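Local coordinates for acetoin utilization protein (Exiguobacterium sibiricum, PDB 2Q04) that probably transfers acetyl groups as a member of the GNAT acetyltransferase family, with a likely role in acetoin utilization, at residues Lys5-Arg10 and Glu20-Val25; Thr32-Pro37 and Gly69-Gly74. One frame throughout, in Å; residues are numbered along the deposited sequence.

Contact 1 of 2, residues Lys5-Arg10 and Glu20-Val25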
loop_
_atom_site.group_PDB
_atom_site.type_symbol
_atom_site.label_atom_id
_atom_site.label_comp_id
_atom_site.label_asym_id
_atom_site.label_seq_id
_atom_site.Cartn_x
_atom_site.Cartn_y
_atom_site.Cartn_z
ATOM N N LYS A 5 7.516 -12.517 -9.602
ATOM C CA LYS A 5 7.625 -11.895 -8.290
ATOM C C LYS A 5 8.933 -12.295 -7.605
ATOM O O LYS A 5 9.164 -13.478 -7.317
ATOM C CB LYS A 5 6.419 -12.279 -7.423
ATOM C CG LYS A 5 5.078 -11.692 -7.931
ATOM C CD LYS A 5 3.893 -12.281 -7.193
ATOM C CE LYS A 5 2.605 -12.054 -7.948
ATOM N NZ LYS A 5 1.453 -12.795 -7.336
ATOM N N GLN A 6 9.803 -11.310 -7.391
ATOM C CA GLN A 6 11.085 -11.537 -6.733
ATOM C C GLN A 6 10.930 -11.401 -5.212
ATOM O O GLN A 6 10.583 -10.328 -4.700
ATOM C CB GLN A 6 12.131 -10.533 -7.243
ATOM C CG GLN A 6 13.572 -10.851 -6.828
ATOM C CD GLN A 6 14.512 -9.688 -7.065
ATOM O OE1 GLN A 6 14.345 -8.611 -6.492
ATOM N NE2 GLN A 6 15.514 -9.901 -7.897
ATOM N N PHE A 7 11.187 -12.494 -4.501
ATOM C CA PHE A 7 11.157 -12.487 -3.048
ATOM C C PHE A 7 12.376 -11.758 -2.509
ATOM O O PHE A 7 13.497 -12.046 -2.898
ATOM C CB PHE A 7 11.138 -13.925 -2.503
ATOM C CG PHE A 7 11.151 -14.002 -0.998
ATOM C CD1 PHE A 7 9.962 -13.991 -0.275
ATOM C CD2 PHE A 7 12.348 -14.053 -0.302
ATOM C CE1 PHE A 7 9.973 -14.050 1.112
ATOM C CE2 PHE A 7 12.360 -14.100 1.088
ATOM C CZ PHE A 7 11.174 -14.105 1.789
ATOM N N ASN A 8 12.144 -10.811 -1.616
ATOM C CA ASN A 8 13.229 -10.090 -0.972
ATOM C C ASN A 8 13.056 -10.104 0.521
ATOM O O ASN A 8 11.961 -10.304 1.014
ATOM C CB ASN A 8 13.295 -8.659 -1.491
ATOM C CG ASN A 8 13.803 -8.588 -2.911
ATOM O OD1 ASN A 8 15.003 -8.763 -3.166
ATOM N ND2 ASN A 8 12.894 -8.358 -3.856
ATOM N N HIS A 9 14.155 -9.917 1.243
ATOM C CA HIS A 9 14.141 -10.011 2.690
ATOM C C HIS A 9 15.186 -9.115 3.327
ATOM O O HIS A 9 16.318 -9.058 2.877
ATOM C CB HIS A 9 14.403 -11.459 3.122
ATOM C CG HIS A 9 14.737 -11.602 4.574
ATOM N ND1 HIS A 9 16.006 -11.396 5.067
ATOM C CD2 HIS A 9 13.960 -11.889 5.645
ATOM C CE1 HIS A 9 15.995 -11.545 6.378
ATOM N NE2 HIS A 9 14.767 -11.851 6.752
ATOM N N ARG A 10 14.794 -8.432 4.395
ATOM C CA ARG A 10 15.731 -7.704 5.246
ATOM C C ARG A 10 15.283 -7.861 6.702
ATOM O O ARG A 10 14.086 -7.992 6.982
ATOM C CB ARG A 10 15.768 -6.215 4.877
ATOM C CG ARG A 10 16.257 -5.909 3.453
ATOM C CD ARG A 10 17.730 -6.157 3.292
ATOM N NE ARG A 10 18.236 -5.625 2.020
ATOM C CZ ARG A 10 18.149 -6.255 0.837
ATOM N NH1 ARG A 10 17.556 -7.440 0.742
ATOM N NH2 ARG A 10 18.651 -5.685 -0.259
ATOM N N GLU A 20 11.412 -9.457 10.735
ATOM C CA GLU A 20 11.723 -9.893 9.388
ATOM C C GLU A 20 10.779 -9.244 8.402
ATOM O O GLU A 20 9.540 -9.384 8.501
ATOM C CB GLU A 20 11.653 -11.416 9.275
ATOM C CG GLU A 20 12.416 -12.153 10.371
ATOM C CD GLU A 20 13.817 -11.592 10.603
ATOM O OE1 GLU A 20 14.523 -11.307 9.611
ATOM O OE2 GLU A 20 14.208 -11.439 11.781
ATOM N N ILE A 21 11.355 -8.493 7.476
ATOM C CA ILE A 21 10.594 -7.790 6.468
ATOM C C ILE A 21 10.855 -8.432 5.128
ATOM O O ILE A 21 11.958 -8.358 4.601
ATOM C CB ILE A 21 10.965 -6.317 6.443
ATOM C CG1 ILE A 21 10.614 -5.694 7.802
ATOM C CG2 ILE A 21 10.221 -5.591 5.309
ATOM C CD1 ILE A 21 10.982 -4.308 7.930
ATOM N N GLU A 22 9.831 -9.083 4.580
ATOM C CA GLU A 22 10.024 -9.934 3.440
ATOM C C GLU A 22 8.768 -10.082 2.587
ATOM O O GLU A 22 7.644 -9.988 3.083
ATOM C CB GLU A 22 10.469 -11.311 3.917
ATOM C CG GLU A 22 9.415 -12.021 4.791
ATOM C CD GLU A 22 9.933 -13.268 5.445
ATOM O OE1 GLU A 22 11.110 -13.288 5.858
ATOM O OE2 GLU A 22 9.147 -14.220 5.594
ATOM N N GLY A 23 8.983 -10.395 1.311
ATOM C CA GLY A 23 7.901 -10.679 0.387
ATOM C C GLY A 23 8.339 -10.423 -1.043
ATOM O O GLY A 23 9.472 -9.978 -1.273
ATOM N N PRO A 24 7.426 -10.662 -2.027
ATOM C CA PRO A 24 6.046 -11.129 -1.792
ATOM C C PRO A 24 5.968 -12.565 -1.234
ATOM O O PRO A 24 6.716 -13.458 -1.671
ATOM C CB PRO A 24 5.395 -11.051 -3.196
ATOM C CG PRO A 24 6.346 -10.253 -4.036
ATOM C CD PRO A 24 7.694 -10.448 -3.462
ATOM N N VAL A 25 5.072 -12.760 -0.265
ATOM C CA VAL A 25 4.868 -14.059 0.385
ATOM C C VAL A 25 3.717 -14.794 -0.297
ATOM O O VAL A 25 2.680 -14.203 -0.581
ATOM C CB VAL A 25 4.516 -13.872 1.899
ATOM C CG1 VAL A 25 4.387 -15.207 2.589
ATOM C CG2 VAL A 25 5.574 -12.996 2.596
HETATM O O HOH W 1 10.207 -7.598 -2.939
#

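Contact 2 of 2, residues Thr32-Pro37 and Gly69-Gly74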
loop_
_atom_site.group_PDB
_atom_site.type_symbol
_atom_site.label_atom_id
_atom_site.label_comp_id
_atom_site.label_asym_id
_atom_site.label_seq_id
_atom_site.Cartn_x
_atom_site.Cartn_y
_atom_site.Cartn_z
ATOM N N THR A 32 -0.225 -19.927 7.045
ATOM C CA THR A 32 0.375 -20.573 8.226
ATOM C C THR A 32 0.735 -19.551 9.326
ATOM O O THR A 32 0.918 -19.920 10.487
ATOM C CB THR A 32 1.640 -21.363 7.849
ATOM O OG1 THR A 32 2.639 -20.467 7.351
ATOM C CG2 THR A 32 1.323 -22.418 6.790
ATOM N N TYR A 33 0.843 -18.275 8.950
ATOM C CA TYR A 33 1.144 -17.226 9.917
ATOM C C TYR A 33 -0.123 -16.794 10.657
ATOM O O TYR A 33 -1.210 -17.306 10.398
ATOM C CB TYR A 33 1.787 -16.012 9.225
ATOM C CG TYR A 33 3.092 -16.310 8.508
ATOM C CD1 TYR A 33 4.079 -17.086 9.105
ATOM C CD2 TYR A 33 3.362 -15.751 7.269
ATOM C CE1 TYR A 33 5.279 -17.350 8.450
ATOM C CE2 TYR A 33 4.565 -15.989 6.616
ATOM C CZ TYR A 33 5.518 -16.789 7.210
ATOM O OH TYR A 33 6.708 -17.028 6.561
ATOM N N LYS A 34 0.038 -15.866 11.596
ATOM C CA LYS A 34 -1.074 -15.364 12.391
ATOM C C LYS A 34 -1.022 -13.839 12.474
ATOM O O LYS A 34 -0.072 -13.278 12.998
ATOM C CB LYS A 34 -1.015 -15.957 13.802
ATOM C CG LYS A 34 -2.139 -15.494 14.726
ATOM C CD LYS A 34 -2.130 -16.256 16.048
ATOM C CE LYS A 34 -3.349 -15.910 16.903
ATOM N NZ LYS A 34 -3.430 -16.745 18.143
ATOM N N LEU A 35 -2.044 -13.174 11.954
ATOM C CA LEU A 35 -2.117 -11.717 12.045
ATOM C C LEU A 35 -2.169 -11.266 13.501
ATOM O O LEU A 35 -2.965 -11.783 14.300
ATOM C CB LEU A 35 -3.349 -11.179 11.308
ATOM C CG LEU A 35 -3.179 -10.787 9.839
ATOM C CD1 LEU A 35 -4.451 -10.108 9.336
ATOM C CD2 LEU A 35 -1.985 -9.871 9.644
ATOM N N ASP A 36 -1.330 -10.289 13.837
ATOM C CA ASP A 36 -1.317 -9.717 15.172
ATOM C C ASP A 36 -2.701 -9.123 15.496
ATOM O O ASP A 36 -3.324 -8.495 14.630
ATOM C CB ASP A 36 -0.258 -8.624 15.260
ATOM C CG ASP A 36 -0.059 -8.132 16.655
ATOM O OD1 ASP A 36 0.573 -8.856 17.452
ATOM O OD2 ASP A 36 -0.530 -7.017 16.965
ATOM N N PRO A 37 -3.179 -9.300 16.757
ATOM C CA PRO A 37 -4.523 -8.814 17.140
ATOM C C PRO A 37 -4.719 -7.296 16.984
ATOM O O PRO A 37 -5.855 -6.827 16.946
ATOM C CB PRO A 37 -4.632 -9.209 18.619
ATOM C CG PRO A 37 -3.622 -10.291 18.810
ATOM C CD PRO A 37 -2.508 -9.985 17.880
ATOM N N GLY A 69 8.571 -14.412 14.147
ATOM C CA GLY A 69 8.143 -15.806 14.241
ATOM C C GLY A 69 6.992 -16.064 13.279
ATOM O O GLY A 69 7.058 -15.689 12.128
ATOM N N ASN A 70 5.917 -16.665 13.781
ATOM C CA ASN A 70 4.711 -16.898 12.970
ATOM C C ASN A 70 3.749 -15.699 12.986
ATOM O O ASN A 70 2.698 -15.737 12.351
ATOM C CB ASN A 70 3.967 -18.142 13.470
ATOM C CG ASN A 70 4.546 -19.411 12.938
ATOM O OD1 ASN A 70 4.662 -19.595 11.726
ATOM N ND2 ASN A 70 4.865 -20.329 13.832
ATOM N N ASP A 71 4.129 -14.633 13.696
ATOM C CA ASP A 71 3.243 -13.491 13.914
ATOM C C ASP A 71 3.513 -12.319 12.944
ATOM O O ASP A 71 4.589 -11.723 12.960
ATOM C CB ASP A 71 3.370 -13.007 15.361
ATOM C CG ASP A 71 2.935 -14.056 16.368
ATOM O OD1 ASP A 71 1.803 -14.559 16.248
ATOM O OD2 ASP A 71 3.720 -14.366 17.289
ATOM N N ILE A 72 2.504 -11.977 12.139
ATOM C CA ILE A 72 2.579 -10.809 11.251
ATOM C C ILE A 72 2.170 -9.559 12.031
ATOM O O ILE A 72 1.017 -9.427 12.440
ATOM C CB ILE A 72 1.631 -10.949 10.037
ATOM C CG1 ILE A 72 1.936 -12.221 9.254
ATOM C CG2 ILE A 72 1.763 -9.742 9.135
ATOM C CD1 ILE A 72 0.879 -12.566 8.216
ATOM N N ILE A 73 3.115 -8.645 12.228
ATOM C CA ILE A 73 2.849 -7.417 13.000
ATOM C C ILE A 73 2.742 -6.199 12.084
ATOM O O ILE A 73 2.609 -5.073 12.543
ATOM C CB ILE A 73 3.944 -7.181 14.130
ATOM C CG1 ILE A 73 5.350 -6.995 13.531
ATOM C CG2 ILE A 73 3.960 -8.335 15.079
ATOM C CD1 ILE A 73 5.657 -5.580 13.083
ATOM N N GLY A 74 2.758 -6.447 10.787
ATOM C CA GLY A 74 2.622 -5.403 9.812
ATOM C C GLY A 74 2.625 -5.975 8.411
ATOM O O GLY A 74 3.105 -7.081 8.188
#

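Contact 1 of 2, residues Lys5-Arg10 and Glu20-Val25
Pro24 O lies at the edge of the Phe7 ring, in plane, 3.6 Å from Phe7 CD1, and Glu22 CB approaches Phe7 CZ obliquely, also at 3.6 Å. CG of Phe7 is anti to the backbone N, which swings the ring across to the neighbouring strand. The His9 imidazole is approached at its edge by two carboxylates. NE2 donates to Glu20 OE1 over 2.9 Å in a bent bond (144°) that uses the anti lone pair of the oxygen; the bend of the Glu20 chain at chi2 (-47°) folds the carboxylate back to the ring, and the two planes lie nearly coplanar. Thr11 OG1 bonds the same oxygen, which is thus gripped twice. Glu22 OE1 stands 3.2 Å from His9 CD2, its carboxylate turned steeply to the ring, and forms a salt bridge with Arg67.

Along the backbones, Asn8 with Gly23 and Arg10 with Ile21 are hydrogen-bonded pairs of two bonds each. Between them His9 and Glu22 form a non-hydrogen-bonded pair, where Glu22 CA sends a C-H toward Asn8 O at 3.1 Å. The backbone of Gly23 would jam a CB against the preceding carbonyl, and a cis peptide follows it, setting Pro24 CD 3.1 Å from Gln6 O. Asn8 ND2 donates to Gln6 OE1 and to a water. Asn8 and Ile21 face helix 112-121, while His9 and Glu22 occupy the other side of the sheet. Such pairing, with strands at 173°, is that of an antiparallel beta hairpin, here strands 8-12 and 19-23 at one end of the sheet.

Contact 2 of 2, residues Thr32-Pro37 and Gly69-Gly74
Gly69 brings its carbonyl obliquely to the Tyr33 ring, O lying 4.4 Å from CE1, and the same oxygen accepts a bond from Arg67. Asn70 O takes the Lys34 N-H at 2.8 Å, while its side-chain OD1 comes in at the ring edge, in plane, 3.7 Å from Tyr33 CD1. Asp71 runs beside Lys34, its CA directing a C-H to Lys34 O; the charged ends of the pair stay apart. Ile72 donates its N-H to Lys34 O and accepts from Asp36 N through its carbonyl, making a short parallel ladder. Its CG1, anti to the carbonyl carbon (chi1 -57°), carries CD1 to 3.7 Å from Tyr33 CB, while CG2, anti to the backbone N, lies 3.8 Å from Leu35 CD2. With an alanine at Tyr33 the ring is gone, and Asn70 OD1 would probably lose its aromatic neighbour and Ile72 CD1 part of its cover. Ile73 and Gly74 face Ala66, forming a classic beta bulge; Ile73 CG2 passes 4.2 Å from Asp36 OD1. The Asp36 carboxylate also accepts from Gly38 N. Backbone bonds thus fix the register, apolar contacts fill the Leu35-Ile72 face, and the Asp36 charge is met outside the two strands by Arg106.

How the contacts relate
The two contacts follow one another along the chain: the 5-10/20-25 hairpin closes before the 32-37/69-74 pairing opens, with the short helix 27-30 lying between them. Their centres are about 15 Å apart on one mixed sheet. Strand 62-68 bridges them, pairing antiparallel with strand 19-23 of contact 1 and with strand 71-79 of contact 2. They also touch directly through Tyr33, whose CE2 packs 4.1 Å from Val25 CG1 and whose OH lies 3.8 Å from Glu22 OE2. Strand 62-68 and Tyr33 thus tie the N-terminal hairpin to the region of strand 34-35, joining both contacts into one part of the sheet of this probable GNAT fold.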